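Local atomic coordinates of Serine/threonine/tyrosine-interacting protein (Homo sapiens, PDB entry 2R0B), a protein that acts as a catalytically inactive pseudophosphatase that anchors ERK1 and ERK2 in the nucleus and binds the F-box of FBXW7, blocking its assembly into the SCF ubiquitin ligase. Residues Lys23-Leu26 with Pro27-Gln30; Pro51-Gln54 with Gln55-Arg58; Asn71-Arg74 with Phe75-Met78; Asp122-Ala125 with Tyr126-Arg130; Phe140-Gln143 with Leu144-Tyr147. All blocks are in the same frame, centred on the assembly; numbering follows the deposited sequence.

Contact 1: residues Lys23-Leu26 with Pro27-Gln30; sequences KSKL and PVLQ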
loop_
_atom_site.group_PDB
_atom_site.type_symbol
_atom_site.label_atom_id
_atom_site.label_comp_id
_atom_site.label_asym_id
_atom_site.label_seq_id
_atom_site.Cartn_x
_atom_site.Cartn_y
_atom_site.Cartn_z
ATOM N N LYS A 23 0.945 -17.281 5.438
ATOM C CA LYS A 23 -0.064 -18.365 5.498
ATOM C C LYS A 23 -0.848 -18.365 6.801
ATOM O O LYS A 23 -2.082 -18.495 6.798
ATOM C CB LYS A 23 0.579 -19.756 5.306
ATOM C CG LYS A 23 1.037 -20.108 3.872
ATOM C CD LYS A 23 -0.029 -19.887 2.802
ATOM C CE LYS A 23 -0.767 -21.170 2.430
ATOM N NZ LYS A 23 -1.472 -21.066 1.101
ATOM N N SER A 24 -0.123 -18.212 7.906
ATOM C CA SER A 24 -0.688 -18.285 9.253
ATOM C C SER A 24 -1.720 -17.205 9.557
ATOM O O SER A 24 -2.541 -17.348 10.488
ATOM C CB SER A 24 0.434 -18.222 10.285
ATOM O OG SER A 24 -0.060 -18.498 11.581
ATOM N N LYS A 25 -1.686 -16.121 8.787
ATOM C CA LYS A 25 -2.602 -14.995 9.008
ATOM C C LYS A 25 -3.937 -15.090 8.262
ATOM O O LYS A 25 -4.757 -14.163 8.324
ATOM C CB LYS A 25 -1.906 -13.648 8.718
ATOM C CG LYS A 25 -0.868 -13.246 9.766
ATOM C CD LYS A 25 -1.523 -12.702 11.031
ATOM C CE LYS A 25 -0.534 -12.473 12.164
ATOM N NZ LYS A 25 -1.181 -11.698 13.261
ATOM N N LEU A 26 -4.181 -16.198 7.569
ATOM C CA LEU A 26 -5.462 -16.356 6.848
ATOM C C LEU A 26 -6.701 -16.014 7.691
ATOM O O LEU A 26 -7.525 -15.221 7.239
ATOM C CB LEU A 26 -5.608 -17.744 6.235
ATOM C CG LEU A 26 -6.824 -17.930 5.328
ATOM C CD1 LEU A 26 -6.856 -16.875 4.206
ATOM C CD2 LEU A 26 -6.790 -19.328 4.752
ATOM N N PRO A 27 -6.822 -16.588 8.915
ATOM C CA PRO A 27 -7.963 -16.233 9.774
ATOM C C PRO A 27 -8.138 -14.721 9.977
ATOM O O PRO A 27 -9.268 -14.225 9.942
ATOM C CB PRO A 27 -7.602 -16.893 11.110
ATOM C CG PRO A 27 -6.826 -18.080 10.717
ATOM C CD PRO A 27 -5.973 -17.619 9.554
ATOM N N VAL A 28 -7.033 -14.001 10.174
ATOM C CA VAL A 28 -7.078 -12.543 10.389
ATOM C C VAL A 28 -7.557 -11.840 9.126
ATOM O O VAL A 28 -8.444 -10.990 9.188
ATOM C CB VAL A 28 -5.710 -11.997 10.863
ATOM C CG1 VAL A 28 -5.710 -10.490 10.929
ATOM C CG2 VAL A 28 -5.360 -12.586 12.237
ATOM N N LEU A 29 -7.018 -12.260 7.982
ATOM C CA LEU A 29 -7.415 -11.707 6.706
ATOM C C LEU A 29 -8.894 -11.943 6.417
ATOM O O LEU A 29 -9.592 -11.019 6.004
ATOM C CB LEU A 29 -6.527 -12.247 5.572
ATOM C CG LEU A 29 -5.043 -11.891 5.731
ATOM C CD1 LEU A 29 -4.249 -12.765 4.775
ATOM C CD2 LEU A 29 -4.737 -10.431 5.463
ATOM N N GLN A 30 -9.386 -13.144 6.709
ATOM C CA GLN A 30 -10.777 -13.472 6.385
ATOM C C GLN A 30 -11.714 -12.749 7.333
ATOM O O GLN A 30 -12.741 -12.246 6.890
ATOM C CB GLN A 30 -10.993 -14.992 6.381
ATOM C CG GLN A 30 -10.098 -15.664 5.331
ATOM C CD GLN A 30 -10.362 -17.137 5.115
ATOM O OE1 GLN A 30 -10.508 -17.916 6.070
ATOM N NE2 GLN A 30 -10.379 -17.543 3.837
#
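Leu26 O takes a hydrogen bond from Gln30 N at 2.8 Å, and the aliphatic part of the same glutamine closes in beside it, with Gln30 CG 3.2 Å from Leu26 O. One residue earlier, Lys25 O receives Leu29 N at 3.0 Å along an almost straight N-H line (168°). These two i to i+4 bonds form the opening turn of helix 26-31, which the chain enters from a short 3-10 segment. Pro27 sits in that first turn, where its nitrogen has no hydrogen to offer and none is needed; its ring is tight against the preceding residue, Pro27 CD lying 3.3 Å from Leu26 CB. The isobutyl group of Leu26 runs obliquely across the carboxamide end of Gln30. With CG anti to the backbone N (chi1 -173°), the Leu26 branch is carried toward Gln30, and Leu26 CD1 lies 3.6 Å from Gln30 NE2. Lys25 bends at chi2 and lies alongside Val28, with Lys25 CD 4.0 Å from Val28 CG2. Lys23 NZ bonds Asn52 O. The directional bonds between 23-26 and 27-30 are thus both backbone ones, and apolar side chains add non-directional contact beside them, Leu26 packing also on Phe53 and Leu56.

Contact 2: residues Pro51-Gln54 with Gln55-Arg58; sequences PNFQ and QLFR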
loop_
_atom_site.group_PDB
_atom_site.type_symbol
_atom_site.label_atom_id
_atom_site.label_comp_id
_atom_site.label_asym_id
_atom_site.label_seq_id
_atom_site.Cartn_x
_atom_site.Cartn_y
_atom_site.Cartn_z
ATOM N N PRO A 51 2.814 -13.720 -2.988
ATOM C CA PRO A 51 1.420 -14.128 -2.738
ATOM C C PRO A 51 1.359 -15.502 -2.084
ATOM O O PRO A 51 1.975 -16.462 -2.585
ATOM C CB PRO A 51 0.819 -14.171 -4.141
ATOM C CG PRO A 51 1.652 -13.266 -4.926
ATOM C CD PRO A 51 3.044 -13.488 -4.426
ATOM N N ASN A 52 0.671 -15.592 -0.948
ATOM C CA ASN A 52 0.562 -16.868 -0.239
ATOM C C ASN A 52 -0.752 -17.606 -0.376
ATOM O O ASN A 52 -0.877 -18.756 0.081
ATOM C CB ASN A 52 0.915 -16.701 1.241
ATOM C CG ASN A 52 2.349 -16.282 1.447
ATOM O OD1 ASN A 52 3.284 -16.986 1.031
ATOM N ND2 ASN A 52 2.539 -15.156 2.107
ATOM N N PHE A 53 -1.730 -16.963 -1.000
ATOM C CA PHE A 53 -3.043 -17.568 -1.117
ATOM C C PHE A 53 -3.485 -17.461 -2.556
ATOM O O PHE A 53 -4.240 -16.558 -2.914
ATOM C CB PHE A 53 -4.027 -16.906 -0.158
ATOM C CG PHE A 53 -3.528 -16.845 1.270
ATOM C CD1 PHE A 53 -3.576 -17.970 2.094
ATOM C CD2 PHE A 53 -3.022 -15.658 1.789
ATOM C CE1 PHE A 53 -3.101 -17.910 3.409
ATOM C CE2 PHE A 53 -2.560 -15.586 3.105
ATOM C CZ PHE A 53 -2.601 -16.712 3.913
ATOM N N GLN A 54 -3.025 -18.416 -3.363
ATOM C CA GLN A 54 -3.204 -18.368 -4.819
ATOM C C GLN A 54 -4.671 -18.319 -5.208
ATOM O O GLN A 54 -5.049 -17.624 -6.156
ATOM C CB GLN A 54 -2.502 -19.553 -5.507
ATOM C CG GLN A 54 -1.051 -19.817 -5.028
ATOM C CD GLN A 54 -0.168 -18.576 -5.087
ATOM O OE1 GLN A 54 -0.187 -17.830 -6.072
ATOM N NE2 GLN A 54 0.607 -18.345 -4.026
ATOM N N GLN A 55 -5.498 -19.024 -4.447
ATOM C CA GLN A 55 -6.878 -19.250 -4.840
ATOM C C GLN A 55 -7.883 -18.349 -4.131
ATOM O O GLN A 55 -9.039 -18.307 -4.526
ATOM C CB GLN A 55 -7.243 -20.733 -4.641
ATOM C CG GLN A 55 -6.596 -21.699 -5.637
ATOM C CD GLN A 55 -7.218 -21.617 -7.030
ATOM O OE1 GLN A 55 -6.916 -20.703 -7.808
ATOM N NE2 GLN A 55 -8.084 -22.577 -7.351
ATOM N N LEU A 56 -7.449 -17.622 -3.101
ATOM C CA LEU A 56 -8.384 -16.922 -2.218
ATOM C C LEU A 56 -8.481 -15.409 -2.387
ATOM O O LEU A 56 -9.445 -14.795 -1.928
ATOM C CB LEU A 56 -8.091 -17.254 -0.747
ATOM C CG LEU A 56 -8.240 -18.721 -0.309
ATOM C CD1 LEU A 56 -7.586 -18.975 1.020
ATOM C CD2 LEU A 56 -9.706 -19.148 -0.259
ATOM N N PHE A 57 -7.485 -14.811 -3.020
ATOM C CA PHE A 57 -7.403 -13.353 -3.074
ATOM C C PHE A 57 -6.991 -12.931 -4.460
ATOM O O PHE A 57 -6.373 -13.723 -5.191
ATOM C CB PHE A 57 -6.354 -12.828 -2.073
ATOM C CG PHE A 57 -6.642 -13.161 -0.634
ATOM C CD1 PHE A 57 -7.701 -12.586 0.036
ATOM C CD2 PHE A 57 -5.819 -14.033 0.065
ATOM C CE1 PHE A 57 -7.969 -12.913 1.371
ATOM C CE2 PHE A 57 -6.091 -14.372 1.398
ATOM C CZ PHE A 57 -7.172 -13.802 2.053
ATOM N N ARG A 58 -7.307 -11.690 -4.817
ATOM C CA ARG A 58 -6.741 -11.069 -6.020
ATOM C C ARG A 58 -5.500 -10.256 -5.648
ATOM O O ARG A 58 -5.543 -9.421 -4.735
ATOM C CB ARG A 58 -7.762 -10.180 -6.722
ATOM C CG ARG A 58 -9.001 -10.917 -7.220
ATOM C CD ARG A 58 -9.832 -10.040 -8.131
ATOM N NE ARG A 58 -10.994 -10.754 -8.671
ATOM C CZ ARG A 58 -11.894 -10.208 -9.483
ATOM N NH1 ARG A 58 -11.772 -8.939 -9.869
ATOM N NH2 ARG A 58 -12.919 -10.937 -9.923
#
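This is a local aromatic contact flanking a tight turn, between Phe53 and Phe57, in the surface loop that leads from strand 36-41 to strand 58-63. The two side chains lie next to each other and point the same way, their ring planes 76° apart. An edge carbon of the second ring does the touching: Phe57 CE2 is 3.4 Å from Phe53 CD2, and Phe57 CD2 comes equally near the methylene Phe53 CB. Seen from Phe57, the Phe53 atoms arrive at the ring edge and near its plane. Between them the backbone folds back, with a weak hydrogen bond from Leu56 N to Phe53 O at 3.4 Å. Gln54 curls the other way, bent at chi2 (-52°), and returns to the chain before the turn, where Gln54 NE2 donates to Pro51 O at 2.7 Å from above the carbonyl plane. Phe53 is buried against Leu26 and Leu29 of helix 26-31, whereas Gln54 and Gln55 are exposed, Gln54 OE1 bonding a glycerol probably from the crystallisation liquor. An alanine at Phe53 would probably keep only the CB contact with Phe57 and open a gap beside Leu26 and Leu29. The backbone angles of Gln54 and Gln55 are those of a type I beta turn, and Phe53, Gln54 and Gln55 on it are the motif through which the protein interacts with FBXW7.

Contact 3: residues Asn71-Arg74 with Phe75-Met78; sequences NIIR and FFPM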
loop_
_atom_site.group_PDB
_atom_site.type_symbol
_atom_site.label_atom_id
_atom_site.label_comp_id
_atom_site.label_asym_id
_atom_site.label_seq_id
_atom_site.Cartn_x
_atom_site.Cartn_y
_atom_site.Cartn_z
ATOM N N ASN A 71 11.450 4.586 -9.406
ATOM C CA ASN A 71 10.221 5.194 -9.897
ATOM C C ASN A 71 9.003 4.431 -9.397
ATOM O O ASN A 71 8.759 3.271 -9.799
ATOM C CB ASN A 71 10.241 5.216 -11.431
ATOM C CG ASN A 71 8.963 5.784 -12.059
ATOM O OD1 ASN A 71 7.886 5.827 -11.448
ATOM N ND2 ASN A 71 9.087 6.212 -13.320
ATOM N N ILE A 72 8.229 5.075 -8.524
ATOM C CA ILE A 72 6.919 4.526 -8.121
ATOM C C ILE A 72 5.738 5.312 -8.701
ATOM O O ILE A 72 4.642 4.783 -8.782
ATOM C CB ILE A 72 6.744 4.445 -6.581
ATOM C CG1 ILE A 72 6.781 5.838 -5.931
ATOM C CG2 ILE A 72 7.766 3.478 -5.979
ATOM C CD1 ILE A 72 6.553 5.796 -4.382
ATOM N N ILE A 73 5.947 6.565 -9.101
ATOM C CA ILE A 73 4.851 7.345 -9.710
ATOM C C ILE A 73 4.238 6.647 -10.934
ATOM O O ILE A 73 3.029 6.723 -11.152
ATOM C CB ILE A 73 5.287 8.805 -10.021
ATOM C CG1 ILE A 73 4.091 9.654 -10.450
ATOM C CG2 ILE A 73 6.423 8.825 -11.050
ATOM C CD1 ILE A 73 4.426 11.143 -10.641
ATOM N N ARG A 74 5.067 5.931 -11.706
ATOM C CA ARG A 74 4.547 5.166 -12.845
ATOM C C ARG A 74 3.393 4.204 -12.485
ATOM O O ARG A 74 2.582 3.862 -13.358
ATOM C CB ARG A 74 5.675 4.395 -13.547
ATOM C CG ARG A 74 6.335 3.338 -12.655
ATOM C CD ARG A 74 7.533 2.710 -13.301
ATOM N NE ARG A 74 8.343 2.009 -12.316
ATOM C CZ ARG A 74 8.958 0.846 -12.526
ATOM N NH1 ARG A 74 8.862 0.217 -13.690
ATOM N NH2 ARG A 74 9.669 0.297 -11.553
ATOM N N PHE A 75 3.324 3.777 -11.217
ATOM C CA PHE A 75 2.320 2.784 -10.797
ATOM C C PHE A 75 1.142 3.390 -10.008
ATOM O O PHE A 75 0.156 2.666 -9.730
ATOM C CB PHE A 75 2.946 1.643 -9.955
ATOM C CG PHE A 75 3.856 0.709 -10.733
ATOM C CD1 PHE A 75 3.399 0.045 -11.868
ATOM C CD2 PHE A 75 5.162 0.477 -10.305
ATOM C CE1 PHE A 75 4.262 -0.800 -12.585
ATOM C CE2 PHE A 75 6.019 -0.373 -10.996
ATOM C CZ PHE A 75 5.567 -1.020 -12.134
ATOM N N PHE A 76 1.192 4.688 -9.686
ATOM C CA PHE A 76 0.078 5.294 -8.952
ATOM C C PHE A 76 -1.301 5.120 -9.634
ATOM O O PHE A 76 -2.247 4.777 -8.964
ATOM C CB PHE A 76 0.355 6.764 -8.579
ATOM C CG PHE A 76 1.474 6.935 -7.565
ATOM C CD1 PHE A 76 1.838 5.894 -6.717
ATOM C CD2 PHE A 76 2.125 8.149 -7.433
ATOM C CE1 PHE A 76 2.882 6.064 -5.768
ATOM C CE2 PHE A 76 3.160 8.326 -6.498
ATOM C CZ PHE A 76 3.525 7.293 -5.661
ATOM N N PRO A 77 -1.403 5.350 -10.973
ATOM C CA PRO A 77 -2.706 5.120 -11.614
ATOM C C PRO A 77 -3.202 3.683 -11.476
ATOM O O PRO A 77 -4.391 3.494 -11.204
ATOM C CB PRO A 77 -2.453 5.519 -13.092
ATOM C CG PRO A 77 -1.310 6.539 -12.976
ATOM C CD PRO A 77 -0.420 5.907 -11.926
ATOM N N MET A 78 -2.280 2.718 -11.587
ATOM C CA MET A 78 -2.558 1.285 -11.495
ATOM C C MET A 78 -3.127 0.942 -10.122
ATOM O O MET A 78 -4.137 0.249 -9.992
ATOM C CB MET A 78 -1.242 0.514 -11.752
ATOM C CG MET A 78 -1.272 -1.025 -11.622
ATOM S SD MET A 78 0.303 -1.842 -12.077
ATOM C CE MET A 78 0.716 -1.103 -13.662
HETATM O O HOH W 1 -0.050 2.820 -13.496
#
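An Asx motif at Asn71 starts the turn that leads into helix 76-88, and within that turn Arg74 lies along Phe75 while Ile72 and Ile73 pack on Phe76. Asn71 OD1 accepts Arg74 N at 2.8 Å, in the carbonyl plane. The arginine also reaches back to the same residue, Arg74 NE donating to Asn71 O in a nearly straight bond (175°) that lies in the guanidinium plane. With its CG placed between backbone N and carbonyl carbon (chi1 63°) and the chain extended to NE, Arg74 is laid beside the Phe75 ring. Arg74 CG stands over the ring face in a CH-pi contact, 4.0 Å from the Phe75 centroid, and Phe75 CE2 in turn sits over the centre of the guanidinium, 3.5 Å from Arg74 CZ; the two planes are 36° apart. Phe76 is held from another direction: Ile73 CA stands over one face of its ring in a CH-pi contact, 3.9 Å from the centroid, and Ile72 CG1 meets Phe76 CZ at 3.6 Å. Phe107 and Tyr147 make edge-to-face pairs with Phe76, burying it between helices 103-116 and 138-152. Backbone bonds from Phe75 N to Ile72 O and from Phe76 N to Ile73 O close the turn. Further along, a water donates to Arg74 O and accepts Met78 N at 2.9 Å.

Contact 4: residues Asp122-Ala125 with Tyr126-Arg130; sequences DAFA and YVQER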
loop_
_atom_site.group_PDB
_atom_site.type_symbol
_atom_site.label_atom_id
_atom_site.label_comp_id
_atom_site.label_asym_id
_atom_site.label_seq_id
_atom_site.Cartn_x
_atom_site.Cartn_y
_atom_site.Cartn_z
ATOM N N ASP A 122 -0.467 16.498 5.072
ATOM C CA ASP A 122 -1.671 16.137 5.825
ATOM C C ASP A 122 -2.019 14.653 5.692
ATOM O O ASP A 122 -2.470 14.018 6.654
ATOM C CB ASP A 122 -2.821 17.025 5.371
ATOM C CG ASP A 122 -2.531 18.489 5.641
ATOM O OD1 ASP A 122 -2.175 18.804 6.796
ATOM O OD2 ASP A 122 -2.613 19.308 4.696
ATOM N N ALA A 123 -1.820 14.104 4.492
ATOM C CA ALA A 123 -2.001 12.669 4.281
ATOM C C ALA A 123 -0.936 11.880 5.040
ATOM O O ALA A 123 -1.249 10.873 5.669
ATOM C CB ALA A 123 -1.962 12.337 2.767
ATOM N N PHE A 124 0.305 12.361 5.029
ATOM C CA PHE A 124 1.359 11.680 5.771
ATOM C C PHE A 124 1.008 11.675 7.272
ATOM O O PHE A 124 1.044 10.645 7.926
ATOM C CB PHE A 124 2.739 12.287 5.517
ATOM C CG PHE A 124 3.793 11.778 6.469
ATOM C CD1 PHE A 124 4.470 10.587 6.199
ATOM C CD2 PHE A 124 4.059 12.452 7.658
ATOM C CE1 PHE A 124 5.417 10.079 7.090
ATOM C CE2 PHE A 124 5.034 11.963 8.551
ATOM C CZ PHE A 124 5.700 10.777 8.274
ATOM N N ALA A 125 0.612 12.824 7.804
ATOM C CA ALA A 125 0.238 12.903 9.225
ATOM C C ALA A 125 -0.931 11.974 9.603
ATOM O O ALA A 125 -0.943 11.352 10.673
ATOM C CB ALA A 125 -0.060 14.367 9.608
ATOM N N TYR A 126 -1.907 11.879 8.710
ATOM C CA TYR A 126 -3.095 11.069 8.926
ATOM C C TYR A 126 -2.680 9.602 9.044
ATOM O O TYR A 126 -3.128 8.865 9.934
ATOM C CB TYR A 126 -4.093 11.287 7.768
ATOM C CG TYR A 126 -5.245 10.355 7.859
ATOM C CD1 TYR A 126 -6.423 10.747 8.486
ATOM C CD2 TYR A 126 -5.155 9.044 7.363
ATOM C CE1 TYR A 126 -7.489 9.875 8.594
ATOM C CE2 TYR A 126 -6.217 8.156 7.474
ATOM C CZ TYR A 126 -7.374 8.570 8.081
ATOM O OH TYR A 126 -8.421 7.688 8.208
ATOM N N VAL A 127 -1.810 9.171 8.141
ATOM C CA VAL A 127 -1.398 7.769 8.143
ATOM C C VAL A 127 -0.478 7.467 9.321
ATOM O O VAL A 127 -0.606 6.427 9.947
ATOM C CB VAL A 127 -0.770 7.334 6.792
ATOM C CG1 VAL A 127 -0.259 5.872 6.845
ATOM C CG2 VAL A 127 -1.756 7.501 5.700
ATOM N N GLN A 128 0.425 8.396 9.636
ATOM C CA GLN A 128 1.349 8.244 10.759
ATOM C C GLN A 128 0.593 8.057 12.088
ATOM O O GLN A 128 1.032 7.313 12.982
ATOM C CB GLN A 128 2.242 9.484 10.818
ATOM C CG GLN A 128 3.411 9.409 11.774
ATOM C CD GLN A 128 4.193 10.722 11.793
ATOM O OE1 GLN A 128 3.615 11.816 11.920
ATOM N NE2 GLN A 128 5.507 10.622 11.668
ATOM N N GLU A 129 -0.562 8.704 12.218
ATOM C CA GLU A 129 -1.345 8.578 13.447
ATOM C C GLU A 129 -1.852 7.135 13.628
ATOM O O GLU A 129 -2.006 6.659 14.771
ATOM C CB GLU A 129 -2.497 9.596 13.475
ATOM C CG GLU A 129 -2.011 11.049 13.574
ATOM C CD GLU A 129 -1.880 11.589 14.997
ATOM O OE1 GLU A 129 -1.586 10.805 15.941
ATOM O OE2 GLU A 129 -2.066 12.824 15.159
ATOM N N ARG A 130 -2.062 6.438 12.512
ATOM C CA ARG A 130 -2.558 5.052 12.526
ATOM C C ARG A 130 -1.432 4.013 12.537
ATOM O O ARG A 130 -1.557 2.966 13.174
ATOM C CB ARG A 130 -3.435 4.793 11.308
ATOM C CG ARG A 130 -4.890 5.207 11.457
ATOM C CD ARG A 130 -5.222 6.368 10.551
ATOM N NE ARG A 130 -6.465 7.021 10.960
ATOM C CZ ARG A 130 -6.573 8.302 11.312
ATOM N NH1 ARG A 130 -7.757 8.775 11.656
ATOM N NH2 ARG A 130 -5.521 9.118 11.303
HETATM O O HOH W 2 0.865 12.179 12.709
#
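Ala123 and Val127, one turn apart on helix 120-130, form the tightly packed, buried side of the contact: Val127 N bonds Ala123 O, and Val127 CG2 settles 3.4 Å from the same oxygen of Ala123. Phe124 and Gln128 also meet closely, Gln128 NE2 lying 3.4 Å from both Phe124 CZ and Phe124 CE2. These side chains pass at a slant, ring and amide planes 64° apart. Gln128 has CG anti to the backbone N (chi1 -170°) and is extended beyond it, which carries the amide back to the ring, and Gln128 N donates to Phe124 O at 2.9 Å. The looser side is at Ala125 O and Gln128 OE1. There a water donates to Ala125 O, at 2.8 Å, and to Gln128 OE1, bridging main chain and side chain. A leucine in place of Gln128 would probably leave that water without its side-chain acceptor and let it shift from Ala125. Toward the end of the helix Arg130 folds back, its NH2 lying over the centre of the Tyr126 ring, 3.3 Å above the plane, and donating to Tyr126 O. The helix is lodged between several elements: Ala123 and Val127 pack on Ile112 of helix 103-116, Phe124 rests on Ile134 and Pro136 of the following loop, and Tyr126 OH bonds Ile9 O of strand 7-10, an outermost strand of the sheet.

Contact 5: residues Phe140-Gln143 with Leu144-Tyr147; sequences FVHQ and LQEY. With SO4 (sulfate ion), chain C.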
loop_
_atom_site.group_PDB
_atom_site.type_symbol
_atom_site.label_atom_id
_atom_site.label_comp_id
_atom_site.label_asym_id
_atom_site.label_seq_id
_atom_site.Cartn_x
_atom_site.Cartn_y
_atom_site.Cartn_z
ATOM N N PHE A 140 10.446 9.287 -2.805
ATOM C CA PHE A 140 9.045 8.914 -2.813
ATOM C C PHE A 140 8.178 10.119 -2.439
ATOM O O PHE A 140 7.084 10.306 -2.994
ATOM C CB PHE A 140 8.792 7.772 -1.819
ATOM C CG PHE A 140 9.349 6.440 -2.253
ATOM C CD1 PHE A 140 9.931 6.261 -3.508
ATOM C CD2 PHE A 140 9.269 5.340 -1.384
ATOM C CE1 PHE A 140 10.406 4.989 -3.897
ATOM C CE2 PHE A 140 9.755 4.080 -1.769
ATOM C CZ PHE A 140 10.328 3.914 -3.010
ATOM N N VAL A 141 8.650 10.942 -1.507
ATOM C CA VAL A 141 7.893 12.136 -1.125
ATOM C C VAL A 141 7.781 13.103 -2.306
ATOM O O VAL A 141 6.684 13.562 -2.649
ATOM C CB VAL A 141 8.492 12.832 0.082
ATOM C CG1 VAL A 141 7.720 14.145 0.374
ATOM C CG2 VAL A 141 8.463 11.907 1.284
ATOM N N HIS A 142 8.915 13.390 -2.939
ATOM C CA HIS A 142 8.892 14.169 -4.168
ATOM C C HIS A 142 7.935 13.593 -5.216
ATOM O O HIS A 142 7.223 14.359 -5.877
ATOM C CB HIS A 142 10.301 14.319 -4.738
ATOM C CG HIS A 142 11.144 15.297 -3.989
ATOM N ND1 HIS A 142 11.490 16.530 -4.503
ATOM C CD2 HIS A 142 11.668 15.246 -2.744
ATOM C CE1 HIS A 142 12.226 17.182 -3.619
ATOM N NE2 HIS A 142 12.343 16.428 -2.538
ATOM N N GLN A 143 7.935 12.265 -5.388
ATOM C CA GLN A 143 7.076 11.662 -6.428
ATOM C C GLN A 143 5.593 11.760 -6.079
ATOM O O GLN A 143 4.751 11.900 -6.977
ATOM C CB GLN A 143 7.461 10.214 -6.721
ATOM C CG GLN A 143 8.772 10.092 -7.463
ATOM C CD GLN A 143 9.190 8.668 -7.662
ATOM O OE1 GLN A 143 8.452 7.846 -8.242
ATOM N NE2 GLN A 143 10.399 8.359 -7.208
ATOM N N LEU A 144 5.288 11.716 -4.780
ATOM C CA LEU A 144 3.914 11.940 -4.314
ATOM C C LEU A 144 3.420 13.347 -4.682
ATOM O O LEU A 144 2.318 13.520 -5.208
ATOM C CB LEU A 144 3.853 11.706 -2.809
ATOM C CG LEU A 144 3.879 10.197 -2.552
ATOM C CD1 LEU A 144 4.259 9.904 -1.099
ATOM C CD2 LEU A 144 2.516 9.556 -2.921
ATOM N N GLN A 145 4.253 14.342 -4.391
ATOM C CA GLN A 145 3.996 15.736 -4.761
ATOM C C GLN A 145 3.883 15.947 -6.276
ATOM O O GLN A 145 3.026 16.712 -6.765
ATOM C CB GLN A 145 5.086 16.608 -4.111
ATOM C CG GLN A 145 5.072 16.480 -2.571
ATOM C CD GLN A 145 6.305 17.082 -1.906
ATOM O OE1 GLN A 145 7.436 16.875 -2.352
ATOM N NE2 GLN A 145 6.089 17.832 -0.825
ATOM N N GLU A 146 4.723 15.237 -7.018
ATOM C CA GLU A 146 4.774 15.329 -8.464
ATOM C C GLU A 146 3.466 14.794 -9.069
ATOM O O GLU A 146 2.973 15.341 -10.039
ATOM C CB GLU A 146 5.996 14.546 -8.973
ATOM C CG GLU A 146 6.198 14.474 -10.494
ATOM C CD GLU A 146 7.218 13.425 -10.895
ATOM O OE1 GLU A 146 7.842 12.816 -10.027
ATOM O OE2 GLU A 146 7.384 13.174 -12.115
ATOM N N TYR A 147 2.918 13.738 -8.474
ATOM C CA TYR A 147 1.720 13.087 -8.965
ATOM C C TYR A 147 0.521 13.989 -8.655
ATOM O O TYR A 147 -0.401 14.092 -9.457
ATOM C CB TYR A 147 1.579 11.692 -8.322
ATOM C CG TYR A 147 0.350 10.917 -8.764
ATOM C CD1 TYR A 147 0.150 10.587 -10.113
ATOM C CD2 TYR A 147 -0.611 10.514 -7.828
ATOM C CE1 TYR A 147 -0.996 9.881 -10.516
ATOM C CE2 TYR A 147 -1.758 9.814 -8.219
ATOM C CZ TYR A 147 -1.940 9.495 -9.558
ATOM O OH TYR A 147 -3.070 8.797 -9.958
HETATM S S SO4 C . 3.076 19.703 0.685
HETATM O O1 SO4 C . 2.167 20.782 0.253
HETATM O O2 SO4 C . 3.279 18.919 -0.529
HETATM O O3 SO4 C . 4.302 20.289 1.198
HETATM O O4 SO4 C . 2.377 18.959 1.721
#
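Val141 and Gln145 cross on the flank of helix 138-152 that meets Tyr120 of helix 120-130; helix 138-152 is the last of this dual-specificity-phosphatase-like domain as modelled here. Gln145 CG is anti to the carbonyl carbon (chi1 -60°) and the chain runs out extended, back along the preceding turn, which sets Gln145 OE1 beside Val141 CG1, 3.9 Å away. The same oxygen stands over one face of the His142 ring. Glu146 takes another course: its CG is anti to the backbone N (chi1 178°), the chain is again extended, and the carboxylate lies beside Gln143, Glu146 OE1 being 3.9 Å from Gln143 CG with amide and carboxylate planes 60° apart. The Gln143 amide is engaged by the loop before helix 76-88: OE1 accepts Ile72 N and Ile73 N, and NE2 donates to Glu70 O. On the buried flank, Leu144 CG sits 3.2 Å from Phe140 O, and its side chain packs on helix 103-116; Tyr147 OH is held by Glu114. Four i to i+4 backbone bonds run through the segment. At the end of the exposed Gln145 side chain, a sulfate ion, probably from the crystallisation liquor and also bound by Arg121, accepts Gln145 NE2 on its O2 at 3.0 Å.

In the fold
The five contacts form two touching pairs and one outlier within a single phosphatase-like domain. Contacts 1 and 2, with centres 11 Å apart, join through Lys23 NZ and Asn52 O at 2.6 Å; separately, helix 26-31 packs on the FBXW7-binding motif, Leu29 CD1 lying 3.7 Å from Phe53 CE2. Contacts 3 and 5, centres 10 Å apart, meet where Gln143 OE1 takes both Ile72 N (2.8 Å) and Ile73 N. Contact 4 touches none of the others; its nearest atoms are about 6 Å from contact 5. Phe140 of contact 5 packs on Ser102 and Arg103, at the end of the loop that by sequence probably corresponds to the phosphate-binding loop of active relatives. Contacts 1 and 5 lie on opposite sides of the chain's centre, about 33 Å apart between centres.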